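Local structure of probable glutathione reductase (Sinorhizobium meliloti, 4DNA) at residues A[287-292]-A[307-311]; A[337-341]-A[422-426]; A[19-24]-A[321-325]; A[209-213]-A[389-393]. The protein probably catalyses the NADPH-dependent reduction of glutathione disulfide to glutathione, as a homodimer that binds one FAD in each subunit. All coordinates share one frame; numbering follows the deposited sequence.

Contact 1 (A[287-292]-A[307-311]); sequences AIIVDA and VTDRV
In the FAD-binding domain, the loop that follows strand 301-303 and its Gly-Asp motif meets the loop 287-292 through Val307 and Ile288. One backbone hydrogen bond joins them: Ile288 N donates to Val307 O at 3.2 Å. Beside that bond the apolar branches touch, Ile288 CD1 lying 3.6 Å from Val307 CG2 where the two side chains cross at a slant. Both residues are buried, and Ala303 of strand 301-303 covers Ile288 as well as Val290 and Thr308.

Ala287 points its methyl at the turn of the other loop, with CB 3.4 Å from Val307 O and 3.6 Å from Asp309 OD1. Asn283 borders this edge, accepting from Ala287 N and giving a weak bond to Asp309 OD1.

Farther along, Val290 CG2 fits into the angle between Thr308 and Arg310. It is 4.1 Å from Thr308 CB and sits over the middle of one guanidinium face, 4.0 Å from Arg310 CZ. A bend at chi3 (-90°) turns the arginine chain back over its own loop and presents that face to the valine. The charge is met elsewhere, by a salt bridge to Glu320, and NH2 is bonded to Ser294 OG; the bond from Arg310 NE to Thr308 OG1 is weak.

Val307 directly follows Asp306, which binds FAD. The arrangement therefore belongs to the Gly-Asp segment of the FAD site in the pyridine nucleotide-disulfide oxidoreductases of class I.

Contact 2 (A[337-341]-A[422-426]); sequences DHDLI and SLRAG
Arg424 and Asp339 form the salt bridge that dominates this contact, NH1 of the arginine lying 2.9 Å from OD1 of the aspartate. The N-H...O angle of 143° shows a moderately bent bond, and the nitrogen meets OD1 from above the carboxylate plane. The two flat groups are strongly twisted against each other, so this is a one-oxygen contact and not a coplanar two-pronged pair. Arg424 NH1 is also 3.0 Å from Asp339 O, but there the angle is too poor for a hydrogen bond.

A turn at chi2 (67°) in the otherwise extended arginine chain carries the guanidinium over one face of the His338 ring, the two planes 36° apart. Ile341 covers the opposite face of that ring, its CG1 above the centre, so the imidazole is sandwiched between an aliphatic branch and a cationic group. Leu340 reaches the guanidinium differently, at its edge, with CD1 4.1 Å from Arg424 NH1. Its other methyl, CD2, touches Leu423 CB at 4.2 Å and is the link to the buried flank of the helix.

Met436 of the second subunit packs on His338 and Ile341, and Thr435 of that subunit on Arg424. Arg434 of the second subunit brings a like charge close to Arg424, which the Asp339 carboxylate probably offsets in part.

Just past the arginine, Gly426 N bonds to Leu423 O at 2.9 Å and Cys427 N to Ser422 O. With the positive phi of Gly426, this is a Schellman motif, closing helix 412-424 beside the dimer interface.

Contact 3 (A[19-24]-A[321-325]); sequences RSGRLA and AMCFI
Ile325 supplies the main bump, entering a hollow on helix 15-25 bounded by Ser20 and, one turn on, by Leu23 and Ala24. Its CD1 points at Ser20 O, 3.3 Å away, and meets the wall formed by Ala24 CB at 4.0 Å. On the other wall Leu23 CB lies 3.8 Å from Ile325 CG1. The hollow is thus lined by the methyl of Ala24, the base of the Leu23 side chain and the backbone of Ser20.

The reverse fit comes from Leu23. With CG anti to its carbonyl carbon (chi1 -82°), the side chain leans across so that CD1 comes 4.0 Å from CG of Met322, a selenomethionine, and also borders Ile325 CB. One turn before Ile325, Ala321 CB is a low bump between two neighbours, 3.9 Å from Arg19 CG and 3.3 Å from Ser20 OG. That hydroxyl is bonded to Gly16 O of its own helix, and no hydrogen bond crosses the contact.

The segment axes approach to 9.2 Å and cross at -36°, with both helices running in broadly the same direction. Ala24 and Phe324 both rest on Leu8 of strand 6-11, and Phe324 stacks edge-to-face with Tyr302 of strand 301-303. The pair thus lies together against the parallel sheet of the FAD-binding domain, while Tyr450 of the second subunit packs on Met322.

Contact 4 (A[209-213]-A[389-393]); sequences FDQDM and TIMKL
Lys392 and Asp210 both send CG out anti to the backbone N, at chi1 162° and 179°, and their side chains cross at about a right angle. The lysine chain bends at chi2 and again at chi4 (-99°), bringing NZ in among the carboxylates. NZ lies on the syn side of Asp210 OD2 at 2.5 Å, a length too short to be taken exactly at this resolution, while the bond from NZ to Asp210 OD1 at 2.9 Å is weak. Asp212 OD2 accepts from the same NZ at 3.0 Å, on its anti side and close to the carboxylate plane.

Glu358 adds a third acidic partner for the buried ammonium, which probably stays charged in such surroundings. Asp212 OD1 turns to Arg372 of strand 367-375, so the network reaches the next strand of the sheet.

Beside the charges runs a small apolar seam. Met213, a selenomethionine, lies antiparallel alongside Ile390, with Met213 CE 3.8 Å from Ile390 CG2, and Asp212 CB lies 4.2 Å from the same methyl.

Asp210 is also the N-cap of helix 211-223: its OD2 accepts a weak bond from Asp212 N at 3.2 Å. A capping carboxylate that doubles as a salt-bridge partner thus joins a helix of the dinucleotide-binding Rossmann-type domain to the antiparallel sheet of the dimerisation domain.

Contacts 1 and 3 belong to the FAD-binding domain and both touch strand 301-303: the first is a partly buried meeting of loops with one backbone bond, the second a buried helix pair joined by apolar contacts, with no hydrogen bond across. Contacts 2 and 4 both involve the dimerisation domain and rely on charge, but differently. Contact 2 lies at the surface, its one salt bridge close to the second subunit, whereas contact 4 buries a lysine among acids and joins two domains within one chain. Contacts 3 and 4 lie on opposite sides of the chain's centre, about 36 Å apart between their centres. Helix 314-329 lies in the chain between loop 307-311 and loop 337-341, linking contacts 1, 3 and 2.

Contact 1 (A[287-292]-A[307-311])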
# COMPACT_ATOMS: atom_id res chain seq x y z
N ALA A 287 -9.33 -20.69 28.56
CA ALA A 287 -7.97 -20.42 28.09
C ALA A 287 -6.95 -20.72 29.18
O ALA A 287 -7.24 -20.59 30.38
CB ALA A 287 -7.84 -18.99 27.62
N ILE A 288 -5.76 -21.14 28.76
CA ILE A 288 -4.64 -21.35 29.67
C ILE A 288 -4.10 -20.01 30.16
O ILE A 288 -3.90 -19.08 29.38
CB ILE A 288 -3.49 -22.16 29.02
CG1 ILE A 288 -3.95 -23.59 28.69
CG2 ILE A 288 -2.29 -22.21 29.95
CD1 ILE A 288 -3.14 -24.29 27.62
N ILE A 289 -3.91 -19.92 31.48
CA ILE A 289 -3.36 -18.72 32.10
C ILE A 289 -1.82 -18.76 32.08
O ILE A 289 -1.20 -19.72 32.57
CB ILE A 289 -3.90 -18.56 33.53
CG1 ILE A 289 -5.37 -18.15 33.47
CG2 ILE A 289 -3.09 -17.54 34.32
CD1 ILE A 289 -6.11 -18.38 34.77
N VAL A 290 -1.23 -17.71 31.51
CA VAL A 290 0.23 -17.57 31.48
C VAL A 290 0.68 -16.20 31.99
O VAL A 290 -0.07 -15.22 31.94
CB VAL A 290 0.85 -17.80 30.07
CG1 VAL A 290 0.90 -19.28 29.71
CG2 VAL A 290 0.12 -16.98 29.00
N ASP A 291 1.92 -16.15 32.47
CA ASP A 291 2.59 -14.89 32.69
C ASP A 291 3.14 -14.36 31.37
O ASP A 291 2.86 -14.92 30.32
CB ASP A 291 3.69 -15.05 33.74
CG ASP A 291 4.82 -15.96 33.29
OD1 ASP A 291 4.90 -16.36 32.10
OD2 ASP A 291 5.66 -16.26 34.17
N ALA A 292 3.92 -13.29 31.42
CA ALA A 292 4.41 -12.64 30.20
C ALA A 292 5.53 -13.40 29.47
O ALA A 292 6.02 -12.92 28.45
CB ALA A 292 4.85 -11.22 30.52
N VAL A 307 -4.50 -20.27 22.17
CA VAL A 307 -4.90 -20.98 23.38
C VAL A 307 -4.80 -20.11 24.65
O VAL A 307 -5.39 -20.45 25.68
CB VAL A 307 -4.11 -22.30 23.56
CG1 VAL A 307 -2.64 -22.03 23.84
CG2 VAL A 307 -4.73 -23.16 24.65
N THR A 308 -4.07 -18.99 24.56
CA THR A 308 -3.66 -18.24 25.76
C THR A 308 -4.47 -17.00 26.09
O THR A 308 -4.04 -16.19 26.91
CB THR A 308 -2.17 -17.81 25.73
OG1 THR A 308 -1.95 -16.83 24.70
CG2 THR A 308 -1.28 -18.99 25.52
N ASP A 309 -5.64 -16.82 25.48
CA ASP A 309 -6.49 -15.76 25.97
C ASP A 309 -6.18 -14.43 25.27
O ASP A 309 -7.04 -13.54 25.20
CB ASP A 309 -6.22 -15.61 27.50
CG ASP A 309 -7.41 -15.05 28.28
OD1 ASP A 309 -8.57 -15.50 28.06
OD2 ASP A 309 -7.14 -14.18 29.14
N ARG A 310 -4.95 -14.32 24.75
CA ARG A 310 -4.32 -13.03 24.43
C ARG A 310 -4.87 -12.36 23.17
O ARG A 310 -6.06 -12.45 22.87
CB ARG A 310 -2.78 -13.19 24.39
CG ARG A 310 -2.16 -13.56 25.74
CD ARG A 310 -0.66 -13.24 25.87
NE ARG A 310 0.22 -14.35 25.46
CZ ARG A 310 1.41 -14.62 26.00
NH1 ARG A 310 1.89 -13.88 27.01
NH2 ARG A 310 2.13 -15.65 25.55
N VAL A 311 -4.01 -11.66 22.44
CA VAL A 311 -4.39 -11.18 21.12
C VAL A 311 -4.28 -12.37 20.17
O VAL A 311 -3.22 -13.02 20.10
CB VAL A 311 -3.49 -10.03 20.65
CG1 VAL A 311 -4.04 -9.39 19.38
CG2 VAL A 311 -3.34 -9.00 21.76

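Contact 2 (A[337-341]-A[422-426])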
# COMPACT_ATOMS: atom_id res chain seq x y z
N ASP A 337 4.81 -9.55 25.47
CA ASP A 337 3.64 -8.73 25.64
C ASP A 337 4.01 -7.35 25.18
O ASP A 337 5.10 -6.86 25.45
CB ASP A 337 3.21 -8.69 27.10
CG ASP A 337 2.56 -7.40 27.47
OD1 ASP A 337 1.38 -7.22 27.12
OD2 ASP A 337 3.23 -6.57 28.12
N HIS A 338 3.11 -6.75 24.41
CA HIS A 338 3.43 -5.65 23.55
C HIS A 338 2.25 -4.76 23.34
O HIS A 338 1.10 -5.23 23.38
CB HIS A 338 3.87 -6.28 22.24
CG HIS A 338 4.02 -5.32 21.11
ND1 HIS A 338 3.49 -4.10 21.12
CD2 HIS A 338 4.68 -5.46 19.91
CE1 HIS A 338 3.79 -3.48 19.98
NE2 HIS A 338 4.52 -4.31 19.24
N ASP A 339 2.48 -3.49 23.10
CA ASP A 339 1.38 -2.56 22.90
C ASP A 339 1.59 -1.87 21.57
O ASP A 339 2.70 -1.79 21.09
CB ASP A 339 1.33 -1.54 24.02
CG ASP A 339 2.70 -1.01 24.37
OD1 ASP A 339 3.68 -1.50 23.79
OD2 ASP A 339 2.79 -0.10 25.22
N LEU A 340 0.53 -1.39 20.94
CA LEU A 340 0.72 -0.86 19.59
C LEU A 340 1.03 -1.94 18.54
O LEU A 340 2.05 -1.88 17.86
CB LEU A 340 1.80 0.21 19.58
CG LEU A 340 1.40 1.53 20.25
CD1 LEU A 340 2.63 2.17 20.89
CD2 LEU A 340 0.72 2.45 19.24
N ILE A 341 0.16 -2.93 18.44
CA ILE A 341 0.19 -3.90 17.35
C ILE A 341 -0.77 -3.34 16.29
O ILE A 341 -1.94 -3.07 16.59
CB ILE A 341 -0.21 -5.33 17.83
CG1 ILE A 341 0.83 -5.90 18.79
CG2 ILE A 341 -0.35 -6.30 16.66
CD1 ILE A 341 0.33 -7.03 19.67
N SER A 422 6.22 3.73 12.37
CA SER A 422 6.22 5.12 12.81
C SER A 422 5.68 5.28 14.22
O SER A 422 6.23 6.05 15.00
CB SER A 422 5.43 6.00 11.84
OG SER A 422 5.92 5.84 10.52
N LEU A 423 4.64 4.54 14.57
CA LEU A 423 4.06 4.68 15.90
C LEU A 423 4.85 3.97 17.00
O LEU A 423 5.01 4.51 18.11
CB LEU A 423 2.58 4.29 15.91
CG LEU A 423 1.67 5.47 15.53
CD1 LEU A 423 1.73 5.77 14.04
CD2 LEU A 423 0.24 5.23 15.98
N ARG A 424 5.36 2.77 16.71
CA ARG A 424 6.26 2.08 17.63
C ARG A 424 7.40 3.03 18.05
O ARG A 424 7.71 3.12 19.23
CB ARG A 424 6.80 0.77 17.02
CG ARG A 424 7.50 -0.16 18.02
CD ARG A 424 6.50 -0.70 19.03
NE ARG A 424 7.12 -1.35 20.18
CZ ARG A 424 6.62 -1.35 21.42
NH1 ARG A 424 5.48 -0.72 21.71
NH2 ARG A 424 7.29 -1.98 22.39
N ALA A 425 8.00 3.75 17.09
CA ALA A 425 9.12 4.66 17.37
C ALA A 425 8.69 6.04 17.88
O ALA A 425 9.50 6.97 17.92
CB ALA A 425 10.03 4.80 16.15
N GLY A 426 7.41 6.18 18.25
CA GLY A 426 6.87 7.43 18.79
C GLY A 426 6.91 8.66 17.88
O GLY A 426 7.28 9.74 18.33

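Contact 3 (A[19-24]-A[321-325])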
# COMPACT_ATOMS: atom_id res chain seq x y z
N ARG A 19 7.00 -22.75 14.73
CA ARG A 19 8.10 -21.85 15.03
C ARG A 19 8.91 -22.42 16.18
O ARG A 19 10.12 -22.64 16.04
CB ARG A 19 7.59 -20.45 15.36
CG ARG A 19 8.69 -19.41 15.57
CD ARG A 19 9.64 -19.26 14.38
NE ARG A 19 8.96 -19.37 13.09
CZ ARG A 19 8.75 -18.37 12.23
NH1 ARG A 19 9.19 -17.15 12.49
NH2 ARG A 19 8.12 -18.61 11.09
N SER A 20 8.22 -22.71 17.28
CA SER A 20 8.84 -23.24 18.47
C SER A 20 9.71 -24.44 18.18
O SER A 20 10.91 -24.42 18.46
CB SER A 20 7.78 -23.58 19.51
OG SER A 20 7.17 -22.39 20.00
N GLY A 21 9.12 -25.48 17.60
CA GLY A 21 9.83 -26.72 17.30
C GLY A 21 11.02 -26.49 16.38
O GLY A 21 12.15 -26.83 16.74
N ARG A 22 10.76 -25.89 15.22
CA ARG A 22 11.80 -25.64 14.23
C ARG A 22 12.93 -24.88 14.88
O ARG A 22 14.07 -25.31 14.79
CB ARG A 22 11.25 -24.87 13.02
CG ARG A 22 12.12 -24.95 11.77
CD ARG A 22 11.62 -24.02 10.66
NE ARG A 22 12.00 -22.63 10.92
CZ ARG A 22 11.15 -21.64 11.18
NH1 ARG A 22 9.83 -21.87 11.19
NH2 ARG A 22 11.61 -20.41 11.42
N LEU A 23 12.63 -23.77 15.55
CA LEU A 23 13.70 -22.99 16.16
C LEU A 23 14.53 -23.85 17.11
O LEU A 23 15.75 -23.94 16.95
CB LEU A 23 13.16 -21.76 16.90
CG LEU A 23 12.85 -20.48 16.11
CD1 LEU A 23 12.52 -19.36 17.08
CD2 LEU A 23 14.00 -20.08 15.21
N ALA A 24 13.86 -24.51 18.05
CA ALA A 24 14.52 -25.30 19.10
C ALA A 24 15.34 -26.47 18.57
O ALA A 24 16.43 -26.76 19.08
CB ALA A 24 13.51 -25.79 20.12
N ALA A 321 6.61 -17.29 20.47
CA ALA A 321 7.41 -18.49 20.32
C ALA A 321 8.91 -18.21 20.26
O ALA A 321 9.72 -19.02 20.71
CB ALA A 321 6.97 -19.24 19.08
N MSE A 322 9.26 -17.06 19.70
CA MSE A 322 10.65 -16.63 19.66
C MSE A 322 11.03 -16.19 21.03
O MSE A 322 12.05 -16.61 21.55
CB MSE A 322 10.84 -15.48 18.70
CG MSE A 322 10.51 -15.93 17.28
SE MSE A 322 11.04 -14.52 16.01
CE MSE A 322 9.95 -13.00 16.68
N CYS A 323 10.21 -15.36 21.64
CA CYS A 323 10.44 -14.98 23.02
C CYS A 323 10.58 -16.19 23.94
O CYS A 323 11.37 -16.15 24.88
CB CYS A 323 9.37 -14.02 23.52
SG CYS A 323 9.66 -12.40 22.80
N PHE A 324 9.85 -17.26 23.65
CA PHE A 324 10.02 -18.50 24.38
C PHE A 324 11.43 -19.11 24.17
O PHE A 324 12.13 -19.39 25.14
CB PHE A 324 8.94 -19.53 24.05
CG PHE A 324 9.37 -20.94 24.35
CD1 PHE A 324 9.51 -21.38 25.66
CD2 PHE A 324 9.71 -21.81 23.31
CE1 PHE A 324 9.94 -22.66 25.93
CE2 PHE A 324 10.15 -23.10 23.59
CZ PHE A 324 10.26 -23.53 24.89
N ILE A 325 11.82 -19.33 22.91
CA ILE A 325 13.15 -19.89 22.62
C ILE A 325 14.23 -19.09 23.35
O ILE A 325 15.12 -19.65 23.98
CB ILE A 325 13.42 -19.97 21.10
CG1 ILE A 325 13.40 -21.44 20.64
CG2 ILE A 325 14.78 -19.39 20.73
CD1 ILE A 325 12.02 -22.07 20.57

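Contact 4 (A[209-213]-A[389-393])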
# COMPACT_ATOMS: atom_id res chain seq x y z
N PHE A 209 -13.28 -1.21 17.03
CA PHE A 209 -12.65 -0.33 16.06
C PHE A 209 -13.09 1.13 16.20
O PHE A 209 -14.09 1.44 16.87
CB PHE A 209 -12.87 -0.88 14.65
CG PHE A 209 -12.06 -2.12 14.36
CD1 PHE A 209 -12.33 -3.32 15.03
CD2 PHE A 209 -11.01 -2.10 13.46
CE1 PHE A 209 -11.57 -4.45 14.79
CE2 PHE A 209 -10.24 -3.23 13.22
CZ PHE A 209 -10.52 -4.40 13.88
N ASP A 210 -12.34 2.03 15.57
CA ASP A 210 -12.65 3.45 15.64
C ASP A 210 -14.04 3.74 15.04
O ASP A 210 -14.52 2.97 14.20
CB ASP A 210 -11.55 4.25 14.94
CG ASP A 210 -11.80 5.74 14.97
OD1 ASP A 210 -11.70 6.35 16.06
OD2 ASP A 210 -12.11 6.29 13.88
N GLN A 211 -14.69 4.83 15.47
CA GLN A 211 -16.04 5.09 14.98
C GLN A 211 -16.10 5.22 13.47
O GLN A 211 -16.94 4.61 12.83
CB GLN A 211 -16.73 6.28 15.68
CG GLN A 211 -15.98 7.60 15.73
CD GLN A 211 -15.38 7.87 17.10
OE1 GLN A 211 -14.44 7.16 17.55
NE2 GLN A 211 -15.91 8.89 17.78
N ASP A 212 -15.19 6.00 12.90
CA ASP A 212 -15.10 6.15 11.45
C ASP A 212 -14.73 4.84 10.70
O ASP A 212 -15.06 4.68 9.52
CB ASP A 212 -14.13 7.29 11.10
CG ASP A 212 -14.63 8.64 11.57
OD1 ASP A 212 -15.70 9.11 11.15
OD2 ASP A 212 -13.93 9.27 12.37
N MSE A 213 -14.06 3.89 11.35
CA MSE A 213 -13.89 2.58 10.73
C MSE A 213 -15.21 1.87 10.69
O MSE A 213 -15.64 1.42 9.64
CB MSE A 213 -12.83 1.73 11.41
CG MSE A 213 -11.45 2.39 11.46
SE MSE A 213 -10.90 2.95 9.65
CE MSE A 213 -11.27 4.89 9.49
N THR A 389 -12.52 7.10 0.61
CA THR A 389 -11.44 6.73 1.49
C THR A 389 -11.49 7.60 2.73
O THR A 389 -11.55 8.83 2.64
CB THR A 389 -10.07 6.80 0.77
OG1 THR A 389 -10.05 5.85 -0.30
CG2 THR A 389 -8.93 6.47 1.73
N ILE A 390 -11.52 6.95 3.90
CA ILE A 390 -11.36 7.67 5.15
C ILE A 390 -9.97 7.39 5.71
O ILE A 390 -9.55 6.24 5.79
CB ILE A 390 -12.49 7.35 6.15
CG1 ILE A 390 -13.82 7.89 5.61
CG2 ILE A 390 -12.23 8.03 7.48
CD1 ILE A 390 -15.02 7.08 6.03
N MSE A 391 -9.27 8.47 6.06
CA MSE A 391 -7.90 8.40 6.59
C MSE A 391 -7.81 9.28 7.80
O MSE A 391 -7.90 10.50 7.69
CB MSE A 391 -6.94 8.95 5.55
CG MSE A 391 -6.65 7.84 4.57
SE MSE A 391 -5.07 8.28 3.49
CE MSE A 391 -4.83 6.55 2.57
N LYS A 392 -7.64 8.68 8.98
CA LYS A 392 -7.81 9.44 10.20
C LYS A 392 -6.65 9.28 11.16
O LYS A 392 -6.31 8.17 11.54
CB LYS A 392 -9.14 9.08 10.87
CG LYS A 392 -9.26 9.44 12.34
CD LYS A 392 -10.64 10.01 12.65
CE LYS A 392 -11.00 9.92 14.13
NZ LYS A 392 -11.87 8.76 14.45
N LEU A 393 -6.05 10.40 11.53
CA LEU A 393 -4.94 10.45 12.47
C LEU A 393 -5.38 11.02 13.80
O LEU A 393 -6.09 12.04 13.83
CB LEU A 393 -3.82 11.32 11.92
CG LEU A 393 -2.96 10.66 10.84
CD1 LEU A 393 -2.00 11.66 10.21
CD2 LEU A 393 -2.20 9.52 11.45